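Local structure of hypothetical hydrolase (Bacteroides thetaiotaomicron, 3TC9) at residues Q226-L240 and N243-F255. The protein is of unknown function but, with its immunoglobulin-like IPT/TIG domain joined to a six-bladed beta-propeller, probably serves as an auxiliary nutrient-binding protein. Sequence-based numbering, arbitrary orientation.
Sequences QNCNGAETHPINGEL and NSWNAGQVFRYDF
Leu-240 and Tyr-253 pair across neighbouring strands, antiparallel and hydrogen-bonded, side chains on the same face, with Tyr-253 N 2.7 Å from Leu-240 O and Leu-240 N 3.0 Å from Tyr-253 O. Strands 231-233, 240-244 and 249-253 follow one another, antiparallel, in one propeller blade; the segments meet again where 227-229 runs past 243-245. There Trp-245 N bonds to Asn-227 O, and a water bridges the carbonyls of Gln-226 and Asn-243.

The Asn-243 side-chain amide is bonded to Asn-229 twice. Its CG lies between the backbone N and the carbonyl carbon (chi1 84°), which brings the amide to Asn-229: OD1 takes the backbone N of Asn-229 in its carbonyl plane (2.8 Å), while ND2 gives an almost straight bond (172°) to Asn-229 OD1. Alongside, in nearly coplanar amides, Asn-227 ND2 donates to Asn-246 OD1 (2.7 Å). Beside the Leu-240/Tyr-253 pair, CE2 of Phe-255 rests 3.7 Å from Leu-240 CB, and Glu-239 CG lies over one face of the Arg-252 guanidinium. Their salt bridge is long; Glu-239 OE2 also bonds to Tyr-299, and Arg-252 NH2 to the carbonyl of Lys-304.

Two bonds on separate atoms fix the rotation of the buried Asn-243 amide; the two amides are neutral, but Asp-198 holds Asn-229 ND2 from the second shell.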
loop_
_atom_site.group_PDB
_atom_site.type_symbol
_atom_site.label_atom_id
_atom_site.label_comp_id
_atom_site.label_asym_id
_atom_site.label_seq_id
_atom_site.Cartn_x
_atom_site.Cartn_y
_atom_site.Cartn_z
ATOM N N GLN B 226 31.596 -11.064 26.568
ATOM C CA GLN B 226 31.669 -12.354 25.884
ATOM C C GLN B 226 30.297 -12.825 25.368
ATOM O O GLN B 226 29.244 -12.441 25.889
ATOM C CB GLN B 226 32.284 -13.433 26.795
ATOM C CG GLN B 226 31.489 -13.683 28.077
ATOM C CD GLN B 226 32.073 -14.771 28.938
ATOM O OE1 GLN B 226 32.773 -15.693 28.471
ATOM N NE2 GLN B 226 31.742 -14.712 30.215
ATOM N N ASN B 227 30.357 -13.643 24.308
ATOM C CA ASN B 227 29.305 -14.392 23.626
ATOM C C ASN B 227 28.021 -13.574 23.358
ATOM O O ASN B 227 26.899 -13.997 23.671
ATOM C CB ASN B 227 29.014 -15.684 24.421
ATOM C CG ASN B 227 30.268 -16.518 24.654
ATOM O OD1 ASN B 227 31.036 -16.832 23.736
ATOM N ND2 ASN B 227 30.530 -16.849 25.893
ATOM N N CYS B 228 28.205 -12.421 22.728
ATOM C CA CYS B 228 27.117 -11.548 22.333
ATOM C C CYS B 228 26.654 -11.971 20.939
ATOM O O CYS B 228 27.463 -12.000 20.008
ATOM C CB CYS B 228 27.571 -10.096 22.367
ATOM S SG CYS B 228 26.263 -8.910 22.006
ATOM N N ASN B 229 25.357 -12.301 20.791
ATOM C CA ASN B 229 24.811 -12.788 19.516
ATOM C C ASN B 229 24.077 -11.703 18.729
ATOM O O ASN B 229 23.441 -11.994 17.721
ATOM C CB ASN B 229 23.873 -13.981 19.759
ATOM C CG ASN B 229 24.380 -14.940 20.807
ATOM O OD1 ASN B 229 23.772 -15.091 21.849
ATOM N ND2 ASN B 229 25.551 -15.521 20.599
ATOM N N GLY B 230 24.196 -10.461 19.159
ATOM C CA GLY B 230 23.569 -9.357 18.459
ATOM C C GLY B 230 23.189 -8.211 19.353
ATOM O O GLY B 230 22.980 -8.388 20.556
ATOM N N ALA B 231 23.094 -7.022 18.750
ATOM C CA ALA B 231 22.691 -5.798 19.424
ATOM C C ALA B 231 21.674 -5.067 18.548
ATOM O O ALA B 231 21.597 -5.323 17.337
ATOM C CB ALA B 231 23.897 -4.918 19.723
ATOM N N GLU B 232 20.857 -4.198 19.158
ATOM C CA GLU B 232 19.799 -3.474 18.461
ATOM C C GLU B 232 19.456 -2.202 19.230
ATOM O O GLU B 232 19.350 -2.244 20.451
ATOM C CB GLU B 232 18.565 -4.394 18.320
ATOM C CG GLU B 232 17.248 -3.749 17.921
ATOM C CD GLU B 232 17.023 -3.379 16.467
ATOM O OE1 GLU B 232 17.916 -2.733 15.864
ATOM O OE2 GLU B 232 15.899 -3.635 15.971
ATOM N N THR B 233 19.289 -1.080 18.516
ATOM C CA THR B 233 18.907 0.188 19.124
ATOM C C THR B 233 17.391 0.351 19.103
ATOM O O THR B 233 16.740 -0.191 18.210
ATOM C CB THR B 233 19.579 1.365 18.398
ATOM O OG1 THR B 233 19.379 1.219 16.993
ATOM C CG2 THR B 233 21.051 1.493 18.717
ATOM N N HIS B 234 16.826 1.110 20.070
ATOM C CA HIS B 234 15.392 1.430 20.091
ATOM C C HIS B 234 15.134 2.458 18.970
ATOM O O HIS B 234 15.878 3.443 18.881
ATOM C CB HIS B 234 14.917 1.928 21.463
ATOM C CG HIS B 234 13.430 2.088 21.529
ATOM N ND1 HIS B 234 12.821 3.283 21.213
ATOM C CD2 HIS B 234 12.475 1.172 21.793
ATOM C CE1 HIS B 234 11.522 3.071 21.329
ATOM N NE2 HIS B 234 11.265 1.818 21.684
ATOM N N PRO B 235 14.144 2.245 18.065
ATOM C CA PRO B 235 14.004 3.164 16.922
ATOM C C PRO B 235 13.539 4.581 17.261
ATOM O O PRO B 235 13.694 5.471 16.408
ATOM C CB PRO B 235 13.002 2.445 15.998
ATOM C CG PRO B 235 12.230 1.542 16.895
ATOM C CD PRO B 235 13.195 1.108 17.965
ATOM N N ILE B 236 13.022 4.820 18.483
ATOM C CA ILE B 236 12.558 6.149 18.867
ATOM C C ILE B 236 13.491 6.772 19.933
ATOM O O ILE B 236 13.890 7.936 19.781
ATOM C CB ILE B 236 11.069 6.105 19.338
ATOM C CG1 ILE B 236 10.131 5.336 18.353
ATOM C CG2 ILE B 236 10.510 7.495 19.778
ATOM C CD1 ILE B 236 9.905 5.918 16.940
ATOM N N ASN B 237 13.821 6.027 21.004
ATOM C CA ASN B 237 14.635 6.549 22.109
ATOM C C ASN B 237 16.166 6.333 21.930
ATOM O O ASN B 237 16.945 6.942 22.661
ATOM C CB ASN B 237 14.147 5.986 23.448
ATOM C CG ASN B 237 12.755 6.449 23.860
ATOM O OD1 ASN B 237 12.307 7.553 23.530
ATOM N ND2 ASN B 237 12.034 5.618 24.593
ATOM N N GLY B 238 16.574 5.514 20.965
ATOM C CA GLY B 238 17.979 5.318 20.622
ATOM C C GLY B 238 18.912 4.507 21.503
ATOM O O GLY B 238 20.082 4.369 21.142
ATOM N N GLU B 239 18.435 3.934 22.635
ATOM C CA GLU B 239 19.302 3.119 23.508
ATOM C C GLU B 239 19.597 1.721 22.887
ATOM O O GLU B 239 18.823 1.228 22.066
ATOM C CB GLU B 239 18.731 2.992 24.935
ATOM C CG GLU B 239 17.514 2.098 25.079
ATOM C CD GLU B 239 16.150 2.711 24.830
ATOM O OE1 GLU B 239 16.072 3.816 24.251
ATOM O OE2 GLU B 239 15.147 2.080 25.226
ATOM N N LEU B 240 20.711 1.090 23.304
ATOM C CA LEU B 240 21.160 -0.191 22.763
ATOM C C LEU B 240 20.839 -1.377 23.674
ATOM O O LEU B 240 21.118 -1.334 24.872
ATOM C CB LEU B 240 22.668 -0.133 22.520
ATOM C CG LEU B 240 23.288 -1.318 21.778
ATOM C CD1 LEU B 240 23.118 -1.164 20.299
ATOM C CD2 LEU B 240 24.746 -1.440 22.095
ATOM N N ASN B 243 22.865 -8.968 24.202
ATOM C CA ASN B 243 22.813 -10.097 25.121
ATOM C C ASN B 243 24.194 -10.664 25.428
ATOM O O ASN B 243 25.227 -10.147 24.989
ATOM C CB ASN B 243 21.891 -11.217 24.526
ATOM C CG ASN B 243 22.567 -12.161 23.536
ATOM O OD1 ASN B 243 23.405 -11.746 22.749
ATOM N ND2 ASN B 243 22.306 -13.475 23.622
ATOM N N SER B 244 24.156 -11.768 26.188
ATOM C CA SER B 244 25.225 -12.669 26.556
ATOM C C SER B 244 24.603 -14.061 26.535
ATOM O O SER B 244 23.542 -14.265 27.136
ATOM C CB SER B 244 25.824 -12.303 27.907
ATOM O OG SER B 244 26.864 -13.210 28.226
ATOM N N TRP B 245 25.194 -14.977 25.747
ATOM C CA TRP B 245 24.698 -16.347 25.564
ATOM C C TRP B 245 24.746 -17.185 26.874
ATOM O O TRP B 245 23.844 -17.985 27.119
ATOM C CB TRP B 245 25.514 -17.005 24.441
ATOM C CG TRP B 245 25.463 -18.501 24.342
ATOM C CD1 TRP B 245 24.682 -19.243 23.504
ATOM C CD2 TRP B 245 26.376 -19.422 24.957
ATOM N NE1 TRP B 245 24.988 -20.581 23.630
ATOM C CE2 TRP B 245 26.030 -20.719 24.508
ATOM C CE3 TRP B 245 27.448 -19.277 25.860
ATOM C CZ2 TRP B 245 26.693 -21.867 24.958
ATOM C CZ3 TRP B 245 28.121 -20.414 26.287
ATOM C CH2 TRP B 245 27.735 -21.690 25.851
ATOM N N ASN B 246 25.781 -16.995 27.694
ATOM C CA ASN B 246 26.050 -17.710 28.947
ATOM C C ASN B 246 24.800 -17.923 29.844
ATOM O O ASN B 246 24.484 -19.069 30.167
ATOM C CB ASN B 246 27.154 -16.988 29.713
ATOM C CG ASN B 246 28.500 -17.069 29.015
ATOM O OD1 ASN B 246 28.724 -16.503 27.929
ATOM N ND2 ASN B 246 29.421 -17.790 29.619
ATOM N N ALA B 247 24.100 -16.848 30.241
ATOM C CA ALA B 247 22.884 -16.964 31.057
ATOM C C ALA B 247 21.650 -16.519 30.265
ATOM O O ALA B 247 20.530 -16.585 30.782
ATOM C CB ALA B 247 23.020 -16.130 32.335
ATOM N N GLY B 248 21.868 -16.077 29.023
ATOM C CA GLY B 248 20.817 -15.552 28.154
ATOM C C GLY B 248 20.308 -14.235 28.698
ATOM O O GLY B 248 19.098 -13.994 28.750
ATOM N N GLN B 249 21.256 -13.381 29.120
ATOM C CA GLN B 249 20.976 -12.087 29.720
ATOM C C GLN B 249 20.882 -10.959 28.689
ATOM O O GLN B 249 21.761 -10.813 27.840
ATOM C CB GLN B 249 22.047 -11.731 30.758
ATOM C CG GLN B 249 21.788 -10.414 31.479
ATOM C CD GLN B 249 21.466 -10.586 32.926
ATOM O OE1 GLN B 249 20.467 -10.060 33.417
ATOM N NE2 GLN B 249 22.329 -11.296 33.646
ATOM N N VAL B 250 19.854 -10.114 28.846
ATOM C CA VAL B 250 19.653 -8.899 28.071
ATOM C C VAL B 250 20.300 -7.741 28.854
ATOM O O VAL B 250 20.137 -7.655 30.080
ATOM C CB VAL B 250 18.150 -8.653 27.792
ATOM C CG1 VAL B 250 17.931 -7.390 26.942
ATOM C CG2 VAL B 250 17.508 -9.883 27.141
ATOM N N PHE B 251 21.043 -6.874 28.147
ATOM C CA PHE B 251 21.694 -5.683 28.693
ATOM C C PHE B 251 21.193 -4.444 27.986
ATOM O O PHE B 251 20.884 -4.497 26.802
ATOM C CB PHE B 251 23.218 -5.777 28.565
ATOM C CG PHE B 251 23.826 -6.889 29.376
ATOM C CD1 PHE B 251 24.118 -6.707 30.728
ATOM C CD2 PHE B 251 24.125 -8.118 28.788
ATOM C CE1 PHE B 251 24.669 -7.736 31.485
ATOM C CE2 PHE B 251 24.685 -9.152 29.543
ATOM C CZ PHE B 251 24.972 -8.943 30.884
ATOM N N ARG B 252 21.118 -3.330 28.712
ATOM C CA ARG B 252 20.690 -2.049 28.162
ATOM C C ARG B 252 21.842 -1.061 28.253
ATOM O O ARG B 252 22.389 -0.875 29.329
ATOM C CB ARG B 252 19.465 -1.542 28.919
ATOM C CG ARG B 252 18.863 -0.291 28.353
ATOM C CD ARG B 252 17.948 0.295 29.404
ATOM N NE ARG B 252 17.140 1.389 28.865
ATOM C CZ ARG B 252 17.540 2.650 28.842
ATOM N NH1 ARG B 252 18.727 2.984 29.324
ATOM N NH2 ARG B 252 16.750 3.593 28.337
ATOM N N TYR B 253 22.213 -0.432 27.145
ATOM C CA TYR B 253 23.302 0.530 27.155
ATOM C C TYR B 253 22.787 1.916 26.774
ATOM O O TYR B 253 22.162 2.083 25.734
ATOM C CB TYR B 253 24.436 0.074 26.224
ATOM C CG TYR B 253 25.538 1.096 26.041
ATOM C CD1 TYR B 253 26.568 1.210 26.967
ATOM C CD2 TYR B 253 25.560 1.935 24.932
ATOM C CE1 TYR B 253 27.601 2.132 26.790
ATOM C CE2 TYR B 253 26.570 2.881 24.759
ATOM C CZ TYR B 253 27.593 2.973 25.688
ATOM O OH TYR B 253 28.602 3.893 25.514
ATOM N N ASP B 254 23.063 2.904 27.621
ATOM C CA ASP B 254 22.671 4.290 27.370
ATOM C C ASP B 254 23.869 5.033 26.793
ATOM O O ASP B 254 24.912 5.103 27.436
ATOM C CB ASP B 254 22.149 4.958 28.650
ATOM C CG ASP B 254 21.526 6.325 28.429
ATOM O OD1 ASP B 254 22.248 7.243 27.990
ATOM O OD2 ASP B 254 20.322 6.479 28.712
ATOM N N PHE B 255 23.723 5.542 25.564
ATOM C CA PHE B 255 24.782 6.232 24.834
ATOM C C PHE B 255 25.236 7.541 25.499
ATOM O O PHE B 255 26.416 7.880 25.406
ATOM C CB PHE B 255 24.333 6.514 23.399
ATOM C CG PHE B 255 24.391 5.312 22.485
ATOM C CD1 PHE B 255 25.544 5.025 21.761
ATOM C CD2 PHE B 255 23.286 4.474 22.334
ATOM C CE1 PHE B 255 25.595 3.916 20.910
ATOM C CE2 PHE B 255 23.331 3.370 21.474
ATOM C CZ PHE B 255 24.484 3.096 20.769
HETATM O O HOH W 1 28.045 -10.006 25.576
#